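Local atomic coordinates of protein CPn_0803/CP_1068/CPj0803/CpB0832 (Chlamydophila pneumoniae, PDB entry 3Q9D), a protein that is of unknown function but may act at the needle tip of the chlamydial type III secretion system. Residues 77-82 with 91-96; 102-105 with 109-112. All coordinates share one frame; numbering follows the deposited sequence.

Contact 1 (77-82 with 91-96); sequences VVFNCA and FFFEML
Val78 lies against one face of the Phe93 ring, with CG1 only 18° off the ring normal and 3.7 Å from the centroid, a CH-pi contact made over the face. Its branch point is just as close, Val78 CB standing 3.5 Å from Phe93 CE1, while CG2 reaches the same side of the ring. The rim of Phe93 is used separately: it points at the face of Phe79 in a T-shaped pair, planes at 75° and centroids 5.2 Å apart, with Phe93 CE2 3.6 Å from Phe79 CZ. Phe79 CB points away from segment 91-96, but the end of the side chain comes nearer, and the ring reaches Phe93. On the other flank, Val78 CG1, anti to its own backbone N, also meets Phe92 CB at 4.0 Å. The segments behind these side chains run roughly antiparallel at 141°, their axes 10.4 Å apart at closest approach, as in a helical hairpin. Ala89, one turn before Phe93, touches both Val78 and Phe79, and Leu54 of helix 48-61 packs on Phe92. With no hydrogen bond between the segments, cohesion here rests on dispersion and the weak electrostatics of C-H groups directed at aromatic faces.

Contact 2 (102-105 with 109-112); sequences TQEL and QKQA
The extended linker that leads from helix 86-98 into helix 107-133 folds back on the first turns of the helix it enters, and Leu105 makes the central apolar contact. Leu105 CB sits 4.0 Å from Lys110 CB and 3.7 Å from Lys110 N, so the side chain rests on helix backbone as well as on side chains. Leu105 CD1 reaches Gln109 O at 3.9 Å; the other methyl, CD2, lies 3.8 Å from Gln109 OE1, the two side chains crossing at about a right angle. Both helices thus share this leucine, because Phe91 of helix 86-98 also packs on it. At the more exposed margin Lys110 leaves the helix with CG anti to its backbone N, then bends at chi3 (-68°), which carries CE past Leu105 O at 3.6 Å and on to Glu104. There Lys110 NZ donates a hydrogen bond within a salt bridge to Glu104 OE2, 3.1 Å long. The ammonium approaches from above the carboxylate, 54° out of its plane, while Glu104 OE1 is farther off, 3.7 Å from Lys110 NZ. Gln109 turns its amide nitrogen to the N-terminal region instead, where NE2 is hydrogen-bonded to Asp48 OD1 and Leu46 O.

In the fold
Contacts 1 and 2 follow one another along the chain, their centres 14 Å apart, in the helical part of the molecule and on the same side of the chain's centre. Helix 86-98 joins them: Phe92 and Phe93 touch helix 70-82, whereas Phe91 is turned to the linker, with Phe91 CD1 3.5 Å from Thr102 OG1 and Phe91 CE1 3.7 Å from Gln103 CG. Nearby, Glu94 CG lies 3.7 Å from Thr102 CG2. Met95 and Leu96 carry the packing on to helix 107-133, which contact 2 meets near its start. Neither contact is touched by another chain of the six-chain assembly; both are internal packing of the helical bundle.

Contact 1 (77-82 with 91-96)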
ATOM      1  N   VAL A  77      23.700  -1.799  14.180  1.00 19.91           N
ATOM      2  CA  VAL A  77      23.681  -2.628  15.387  1.00 20.57           C
ATOM      3  C   VAL A  77      25.051  -3.242  15.664  1.00 25.53           C
ATOM      4  O   VAL A  77      25.541  -3.220  16.795  1.00 24.47           O
ATOM      5  CB  VAL A  77      22.624  -3.759  15.250  1.00 23.43           C
ATOM      6  CG1 VAL A  77      22.865  -4.874  16.282  1.00 19.64           C
ATOM      7  CG2 VAL A  77      21.212  -3.167  15.406  1.00 25.52           C
ATOM      8  N   VAL A  78      25.685  -3.778  14.627  1.00 17.64           N
ATOM      9  CA  VAL A  78      27.018  -4.341  14.812  1.00 23.26           C
ATOM     10  C   VAL A  78      28.038  -3.268  15.218  1.00 28.26           C
ATOM     11  O   VAL A  78      28.818  -3.467  16.155  1.00 26.06           O
ATOM     12  CB  VAL A  78      27.501  -5.106  13.560  1.00 16.83           C
ATOM     13  CG1 VAL A  78      28.962  -5.551  13.752  1.00 18.84           C
ATOM     14  CG2 VAL A  78      26.611  -6.338  13.317  1.00 21.02           C
ATOM     15  N   PHE A  79      28.026  -2.131  14.532  1.00 21.74           N
ATOM     16  CA  PHE A  79      28.967  -1.072  14.863  1.00 21.47           C
ATOM     17  C   PHE A  79      28.742  -0.563  16.286  1.00 30.95           C
ATOM     18  O   PHE A  79      29.701  -0.362  17.032  1.00 31.70           O
ATOM     19  CB  PHE A  79      28.924   0.053  13.825  1.00 26.88           C
ATOM     20  CG  PHE A  79      29.607  -0.307  12.526  1.00 32.43           C
ATOM     21  CD1 PHE A  79      30.908  -0.797  12.527  1.00 35.22           C
ATOM     22  CD2 PHE A  79      28.946  -0.170  11.311  1.00 31.02           C
ATOM     23  CE1 PHE A  79      31.544  -1.140  11.333  1.00 33.62           C
ATOM     24  CE2 PHE A  79      29.574  -0.498  10.113  1.00 30.56           C
ATOM     25  CZ  PHE A  79      30.874  -0.994  10.128  1.00 31.04           C
ATOM     26  N   ASN A  80      27.480  -0.393  16.673  1.00 23.87           N
ATOM     27  CA  ASN A  80      27.152   0.032  18.039  1.00 24.67           C
ATOM     28  C   ASN A  80      27.712  -0.954  19.050  1.00 26.95           C
ATOM     29  O   ASN A  80      28.300  -0.566  20.049  1.00 34.22           O
ATOM     30  CB  ASN A  80      25.626   0.177  18.240  1.00 22.17           C
ATOM     31  CG  ASN A  80      25.069   1.440  17.603  1.00 36.91           C
ATOM     32  OD1 ASN A  80      25.826   2.318  17.193  1.00 45.24           O
ATOM     33  ND2 ASN A  80      23.740   1.545  17.535  1.00 38.37           N
ATOM     34  N   CYS A  81      27.524  -2.235  18.781  1.00 26.78           N
ATOM     35  CA  CYS A  81      28.034  -3.274  19.669  0.54 32.42           C
ATOM     36  C   CYS A  81      29.571  -3.276  19.720  1.00 38.50           C
ATOM     37  O   CYS A  81      30.157  -3.448  20.791  1.00 47.85           O
ATOM     38  CB  CYS A  81      27.489  -4.652  19.270  0.54 32.99           C
ATOM     39  SG  CYS A  81      25.762  -4.963  19.766  0.54 70.29           S
ATOM     40  N   ALA A  82      30.219  -3.070  18.576  1.00 35.62           N
ATOM     41  CA  ALA A  82      31.682  -3.039  18.493  1.00 37.40           C
ATOM     42  C   ALA A  82      32.272  -1.812  19.186  1.00 40.49           C
ATOM     43  O   ALA A  82      33.460  -1.789  19.549  1.00 32.29           O
ATOM     44  CB  ALA A  82      32.130  -3.072  17.036  1.00 30.18           C
ATOM     45  N   PHE A  91      34.504  -9.302  13.361  1.00 21.62           N
ATOM     46  CA  PHE A  91      34.240 -10.627  13.903  1.00 29.17           C
ATOM     47  C   PHE A  91      32.761 -10.958  13.712  1.00 25.79           C
ATOM     48  O   PHE A  91      32.416 -12.028  13.211  1.00 18.50           O
ATOM     49  CB  PHE A  91      34.609 -10.692  15.382  1.00 26.36           C
ATOM     50  CG  PHE A  91      34.214 -11.980  16.044  1.00 30.91           C
ATOM     51  CD1 PHE A  91      34.843 -13.165  15.703  1.00 36.12           C
ATOM     52  CD2 PHE A  91      33.217 -12.007  17.002  1.00 35.57           C
ATOM     53  CE1 PHE A  91      34.486 -14.362  16.301  1.00 35.29           C
ATOM     54  CE2 PHE A  91      32.857 -13.200  17.612  1.00 40.75           C
ATOM     55  CZ  PHE A  91      33.496 -14.379  17.254  1.00 36.32           C
ATOM     56  N   PHE A  92      31.887 -10.036  14.102  1.00 20.42           N
ATOM     57  CA  PHE A  92      30.449 -10.290  13.981  1.00 22.54           C
ATOM     58  C   PHE A  92      29.930 -10.293  12.547  1.00 20.02           C
ATOM     59  O   PHE A  92      29.024 -11.061  12.215  1.00 18.77           O
ATOM     60  CB  PHE A  92      29.643  -9.334  14.869  1.00 24.33           C
ATOM     61  CG  PHE A  92      29.700  -9.691  16.334  1.00 24.83           C
ATOM     62  CD1 PHE A  92      29.208 -10.915  16.776  1.00 32.21           C
ATOM     63  CD2 PHE A  92      30.233  -8.810  17.262  1.00 29.81           C
ATOM     64  CE1 PHE A  92      29.257 -11.261  18.124  1.00 31.77           C
ATOM     65  CE2 PHE A  92      30.288  -9.138  18.604  1.00 33.56           C
ATOM     66  CZ  PHE A  92      29.801 -10.364  19.039  1.00 36.19           C
ATOM     67  N   PHE A  93      30.506  -9.450  11.685  1.00 17.80           N
ATOM     68  CA  PHE A  93      30.149  -9.480  10.261  1.00 19.10           C
ATOM     69  C   PHE A  93      30.533 -10.819   9.602  1.00 21.53           C
ATOM     70  O   PHE A  93      29.738 -11.399   8.880  1.00 21.17           O
ATOM     71  CB  PHE A  93      30.808  -8.321   9.500  1.00 16.19           C
ATOM     72  CG  PHE A  93      30.189  -6.962   9.795  1.00 25.14           C
ATOM     73  CD1 PHE A  93      28.804  -6.808   9.862  1.00 19.46           C
ATOM     74  CD2 PHE A  93      30.992  -5.851  10.010  1.00 20.13           C
ATOM     75  CE1 PHE A  93      28.222  -5.532  10.129  1.00 16.60           C
ATOM     76  CE2 PHE A  93      30.429  -4.585  10.279  1.00 20.53           C
ATOM     77  CZ  PHE A  93      29.041  -4.440  10.345  1.00 22.80           C
ATOM     78  N   GLU A  94      31.753 -11.291   9.827  1.00 21.36           N
ATOM     79  CA  GLU A  94      32.150 -12.613   9.304  1.00 23.90           C
ATOM     80  C   GLU A  94      31.207 -13.696   9.828  1.00 22.75           C
ATOM     81  O   GLU A  94      30.717 -14.545   9.075  1.00 27.27           O
ATOM     82  CB  GLU A  94      33.571 -12.953   9.744  1.00 34.53           C
ATOM     83  CG  GLU A  94      34.645 -12.093   9.133  1.00 48.10           C
ATOM     84  CD  GLU A  94      34.838 -12.370   7.654  1.00 60.71           C
ATOM     85  OE1 GLU A  94      34.136 -13.254   7.111  1.00 56.74           O
ATOM     86  OE2 GLU A  94      35.702 -11.704   7.042  1.00 67.72           O
ATOM     87  N   MET A  95      30.950 -13.661  11.133  1.00 18.46           N
ATOM     88  CA  MET A  95      30.059 -14.630  11.764  1.00 19.56           C
ATOM     89  C   MET A  95      28.651 -14.605  11.145  1.00 19.77           C
ATOM     90  O   MET A  95      28.126 -15.642  10.694  1.00 22.82           O
ATOM     91  CB  MET A  95      29.953 -14.347  13.268  1.00 21.93           C
ATOM     92  CG  MET A  95      28.907 -15.208  13.972  1.00 18.15           C
ATOM     93  SD  MET A  95      28.454 -14.617  15.625  1.00 25.54           S
ATOM     94  CE  MET A  95      30.082 -14.369  16.329  1.00 31.94           C
ATOM     95  N   LEU A  96      28.045 -13.419  11.112  1.00 18.84           N
ATOM     96  CA  LEU A  96      26.613 -13.273  10.773  1.00 21.21           C
ATOM     97  C   LEU A  96      26.308 -13.135   9.278  1.00 28.37           C
ATOM     98  O   LEU A  96      25.222 -13.493   8.828  1.00 23.61           O
ATOM     99  CB  LEU A  96      26.008 -12.091  11.537  1.00 19.55           C
ATOM    100  CG  LEU A  96      26.032 -12.259  13.061  1.00 21.39           C
ATOM    101  CD1 LEU A  96      25.570 -10.984  13.745  1.00 22.43           C
ATOM    102  CD2 LEU A  96      25.158 -13.434  13.467  1.00 22.24           C
TER

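Contact 2 (102-105 with 109-112)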
ATOM      1  N   THR A 102      36.027 -16.420  13.143  1.00 30.69           N
ATOM      2  CA  THR A 102      37.410 -16.070  12.806  1.00 34.06           C
ATOM      3  C   THR A 102      38.354 -16.148  13.995  1.00 40.30           C
ATOM      4  O   THR A 102      39.520 -15.776  13.888  1.00 38.19           O
ATOM      5  CB  THR A 102      37.511 -14.678  12.163  1.00 37.10           C
ATOM      6  OG1 THR A 102      37.068 -13.679  13.102  1.00 36.45           O
ATOM      7  CG2 THR A 102      36.659 -14.622  10.879  1.00 33.32           C
ATOM      8  N   GLN A 103      37.844 -16.619  15.131  1.00 38.24           N
ATOM      9  CA  GLN A 103      38.710 -17.010  16.239  1.00 34.30           C
ATOM     10  C   GLN A 103      38.008 -18.033  17.114  1.00 33.10           C
ATOM     11  O   GLN A 103      36.769 -18.141  17.103  1.00 27.83           O
ATOM     12  CB  GLN A 103      39.122 -15.803  17.073  1.00 36.58           C
ATOM     13  CG  GLN A 103      37.962 -14.930  17.474  1.00 42.20           C
ATOM     14  CD  GLN A 103      38.298 -14.004  18.631  1.00 56.70           C
ATOM     15  OE1 GLN A 103      39.449 -13.918  19.064  1.00 54.50           O
ATOM     16  NE2 GLN A 103      37.288 -13.306  19.142  1.00 64.71           N
ATOM     17  N   GLU A 104      38.800 -18.803  17.852  1.00 27.33           N
ATOM     18  CA  GLU A 104      38.254 -19.780  18.797  1.00 33.83           C
ATOM     19  C   GLU A 104      37.464 -19.066  19.904  1.00 33.67           C
ATOM     20  O   GLU A 104      37.903 -18.048  20.449  1.00 35.36           O
ATOM     21  CB  GLU A 104      39.388 -20.621  19.399  1.00 34.46           C
ATOM     22  CG  GLU A 104      38.939 -21.719  20.381  1.00 40.50           C
ATOM     23  CD  GLU A 104      38.460 -23.009  19.694  1.00 49.96           C
ATOM     24  OE1 GLU A 104      38.559 -23.108  18.444  1.00 45.22           O
ATOM     25  OE2 GLU A 104      37.992 -23.929  20.413  1.00 47.85           O
ATOM     26  N   LEU A 105      36.287 -19.588  20.219  1.00 32.31           N
ATOM     27  CA  LEU A 105      35.476 -19.036  21.291  1.00 29.54           C
ATOM     28  C   LEU A 105      35.379 -20.096  22.367  1.00 29.86           C
ATOM     29  O   LEU A 105      35.443 -21.283  22.059  1.00 28.60           O
ATOM     30  CB  LEU A 105      34.067 -18.689  20.781  1.00 29.79           C
ATOM     31  CG  LEU A 105      33.958 -17.559  19.742  1.00 35.16           C
ATOM     32  CD1 LEU A 105      32.582 -17.545  19.046  1.00 30.46           C
ATOM     33  CD2 LEU A 105      34.262 -16.200  20.382  1.00 30.69           C
ATOM     34  N   GLN A 109      30.244 -19.390  24.501  1.00 24.85           N
ATOM     35  CA  GLN A 109      30.176 -18.360  23.476  1.00 30.85           C
ATOM     36  C   GLN A 109      30.107 -18.982  22.091  1.00 29.84           C
ATOM     37  O   GLN A 109      29.419 -18.476  21.211  1.00 26.58           O
ATOM     38  CB  GLN A 109      31.363 -17.407  23.591  1.00 32.64           C
ATOM     39  CG  GLN A 109      31.287 -16.513  24.821  1.00 42.85           C
ATOM     40  CD  GLN A 109      32.263 -15.344  24.756  1.00 47.14           C
ATOM     41  OE1 GLN A 109      33.224 -15.368  23.991  1.00 42.41           O
ATOM     42  NE2 GLN A 109      32.003 -14.306  25.548  1.00 49.66           N
ATOM     43  N   LYS A 110      30.814 -20.090  21.892  1.00 28.30           N
ATOM     44  CA  LYS A 110      30.728 -20.751  20.601  1.00 24.12           C
ATOM     45  C   LYS A 110      29.292 -21.195  20.345  1.00 22.69           C
ATOM     46  O   LYS A 110      28.761 -20.989  19.244  1.00 26.64           O
ATOM     47  CB  LYS A 110      31.694 -21.929  20.494  1.00 24.65           C
ATOM     48  CG  LYS A 110      31.802 -22.502  19.099  1.00 29.26           C
ATOM     49  CD  LYS A 110      32.773 -23.711  19.074  1.00 46.58           C
ATOM     50  CE  LYS A 110      34.215 -23.289  19.337  1.00 46.44           C
ATOM     51  NZ  LYS A 110      35.175 -24.455  19.283  1.00 47.20           N
ATOM     52  N   GLN A 111      28.653 -21.793  21.352  1.00 27.36           N
ATOM     53  CA  GLN A 111      27.241 -22.164  21.229  1.00 28.13           C
ATOM     54  C   GLN A 111      26.329 -20.979  20.893  1.00 27.52           C
ATOM     55  O   GLN A 111      25.393 -21.095  20.081  1.00 24.51           O
ATOM     56  CB  GLN A 111      26.738 -22.846  22.506  1.00 38.09           C
ATOM     57  CG  GLN A 111      27.271 -24.248  22.733  1.00 52.44           C
ATOM     58  CD  GLN A 111      26.592 -24.925  23.917  1.00 74.37           C
ATOM     59  OE1 GLN A 111      25.974 -24.262  24.755  1.00 79.64           O
ATOM     60  NE2 GLN A 111      26.692 -26.251  23.982  1.00 81.19           N
ATOM     61  N   ALA A 112      26.582 -19.840  21.528  1.00 24.23           N
ATOM     62  CA  ALA A 112      25.760 -18.662  21.263  1.00 26.76           C
ATOM     63  C   ALA A 112      25.985 -18.169  19.833  1.00 19.78           C
ATOM     64  O   ALA A 112      25.039 -17.777  19.163  1.00 23.60           O
ATOM     65  CB  ALA A 112      26.041 -17.549  22.279  1.00 30.48           C
TER